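Local coordinates for lipolytic protein G-D-S-L family (Chitinophaga pinensis, PDB 4Q7Q), which is probably a lipase or related acylhydrolase of the SGNH superfamily that hydrolyses ester bonds, although its substrate has not been established, at residues A[52-56]-A[57-61]. Numbering follows the deposited sequence.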
ATOM      1  N   ASN A  52       4.463   6.221   7.748  1.00 14.59           N
ATOM      2  CA  ASN A  52       4.453   4.861   8.262  1.00 15.43           C
ATOM      3  C   ASN A  52       3.239   4.617   9.140  1.00 15.44           C
ATOM      4  O   ASN A  52       3.063   5.280  10.155  1.00 17.00           O
ATOM      5  CB  ASN A  52       5.748   4.595   9.031  1.00 16.04           C
ATOM      6  CG  ASN A  52       5.969   3.117   9.309  1.00 19.11           C
ATOM      7  OD1 ASN A  52       5.249   2.272   8.792  1.00 22.69           O
ATOM      8  ND2 ASN A  52       6.980   2.803  10.104  1.00 20.71           N
ATOM      9  N   GLY A  53       2.383   3.690   8.722  1.00 17.12           N
ATOM     10  CA  GLY A  53       1.237   3.310   9.516  1.00 16.59           C
ATOM     11  C   GLY A  53      -0.004   4.152   9.329  1.00 15.80           C
ATOM     12  O   GLY A  53      -1.015   3.883   9.962  1.00 18.41           O
ATOM     13  N   TRP A  54       0.059   5.175   8.484  1.00 14.26           N
ATOM     14  CA  TRP A  54      -1.068   6.103   8.388  1.00 14.21           C
ATOM     15  C   TRP A  54      -2.199   5.610   7.495  1.00 14.39           C
ATOM     16  O   TRP A  54      -1.987   4.906   6.501  1.00 13.86           O
ATOM     17  CB  TRP A  54      -0.623   7.478   7.881  1.00 13.79           C
ATOM     18  CG  TRP A  54       0.164   8.309   8.849  1.00 14.17           C
ATOM     19  CD1 TRP A  54       1.028   7.874   9.822  1.00 15.55           C
ATOM     20  CD2 TRP A  54       0.189   9.738   8.903  1.00 14.87           C
ATOM     21  NE1 TRP A  54       1.575   8.959  10.484  1.00 15.81           N
ATOM     22  CE2 TRP A  54       1.076  10.111   9.933  1.00 14.86           C
ATOM     23  CE3 TRP A  54      -0.466  10.741   8.186  1.00 14.75           C
ATOM     24  CZ2 TRP A  54       1.329  11.437  10.258  1.00 14.69           C
ATOM     25  CZ3 TRP A  54      -0.210  12.063   8.509  1.00 15.09           C
ATOM     26  CH2 TRP A  54       0.668  12.396   9.543  1.00 15.46           C
ATOM     27  N   THR A  55      -3.405   6.049   7.833  1.00 13.73           N
ATOM     28  CA  THR A  55      -4.572   5.837   6.990  1.00 13.38           C
ATOM     29  C   THR A  55      -4.750   7.041   6.059  1.00 13.41           C
ATOM     30  O   THR A  55      -4.117   8.091   6.253  1.00 13.38           O
ATOM     31  CB  THR A  55      -5.839   5.710   7.833  1.00 14.03           C
ATOM     32  OG1 THR A  55      -6.041   6.939   8.540  1.00 15.67           O
ATOM     33  CG2 THR A  55      -5.708   4.561   8.833  1.00 14.88           C
ATOM     34  N   SER A  56      -5.621   6.910   5.063  1.00 13.60           N
ATOM     35  CA  SER A  56      -5.992   8.086   4.279  1.00 13.24           C
ATOM     36  C   SER A  56      -6.640   9.146   5.176  1.00 15.01           C
ATOM     37  O   SER A  56      -6.538  10.345   4.909  1.00 15.86           O
ATOM     38  CB  SER A  56      -6.907   7.732   3.105  1.00 15.12           C
ATOM     39  OG  SER A  56      -8.204   7.371   3.546  1.00 16.21           O
ATOM     40  N   GLY A  57      -7.301   8.693   6.238  1.00 14.65           N
ATOM     41  CA  GLY A  57      -7.869   9.589   7.234  1.00 16.28           C
ATOM     42  C   GLY A  57      -6.808  10.430   7.929  1.00 15.85           C
ATOM     43  O   GLY A  57      -6.992  11.634   8.121  1.00 16.97           O
ATOM     44  N   GLY A  58      -5.696   9.808   8.316  1.00 13.75           N
ATOM     45  CA  GLY A  58      -4.589  10.539   8.917  1.00 15.40           C
ATOM     46  C   GLY A  58      -3.915  11.510   7.959  1.00 15.96           C
ATOM     47  O   GLY A  58      -3.581  12.646   8.325  1.00 16.62           O
ATOM     48  N   ILE A  59      -3.707  11.064   6.723  1.00 15.68           N
ATOM     49  CA  ILE A  59      -3.141  11.934   5.706  1.00 15.41           C
ATOM     50  C   ILE A  59      -4.046  13.157   5.498  1.00 15.67           C
ATOM     51  O   ILE A  59      -3.588  14.298   5.569  1.00 16.49           O
ATOM     52  CB  ILE A  59      -2.941  11.172   4.376  1.00 15.17           C
ATOM     53  CG1 ILE A  59      -1.897  10.053   4.540  1.00 15.39           C
ATOM     54  CG2 ILE A  59      -2.567  12.133   3.266  1.00 15.86           C
ATOM     55  CD1 ILE A  59      -0.458  10.539   4.643  1.00 16.34           C
ATOM     56  N   ALA A  60      -5.333  12.910   5.264  1.00 15.48           N
ATOM     57  CA  ALA A  60      -6.291  13.981   5.027  1.00 16.86           C
ATOM     58  C   ALA A  60      -6.406  14.896   6.244  1.00 19.03           C
ATOM     59  O   ALA A  60      -6.459  16.115   6.098  1.00 20.50           O
ATOM     60  CB  ALA A  60      -7.656  13.400   4.657  1.00 17.54           C
ATOM     61  N   GLY A  61      -6.431  14.307   7.439  1.00 17.67           N
ATOM     62  CA  GLY A  61      -6.598  15.066   8.667  1.00 18.00           C
ATOM     63  C   GLY A  61      -5.424  15.966   8.998  1.00 19.46           C
ATOM     64  O   GLY A  61      -5.561  16.916   9.765  1.00 22.32           O
TER
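Thr55 and Gly58 make a local capping contact at the N-terminus of helix 56-61, which follows the edge strand 44-50 of the parallel sheet. Thr55 OG1 accepts from Gly58 N at 2.9 Å. The torsion that sets this up holds OG1 between the backbone N and the carbonyl carbon (chi1 62°), turned over the first turn. The first helical bonds follow: Ile59 N to Thr55 O, 3.0 Å and nearly straight at 169°, then Ala60 N to Ser56 O, 2.9 Å. Replacing Thr55 with an alanine removes OG1 and is likely to leave the Gly58 amide without its side-chain cap. Beside the cap, the six-membered ring of Trp54 leans on the turn: CE3 lies 3.5 Å from Ile59 CD1, the two side chains crossing at about a right angle, and CZ3 comes within 3.4 Å of Gly58 O. Ser56, buried at the first helical position, hydrogen-bonds through OG to Asp82 of helix 80-85, so its polar end is satisfied. The arrangement is a classic threonine N-cap, here starting a short helix after a β-strand in the α/β fold of SGNH hydrolases.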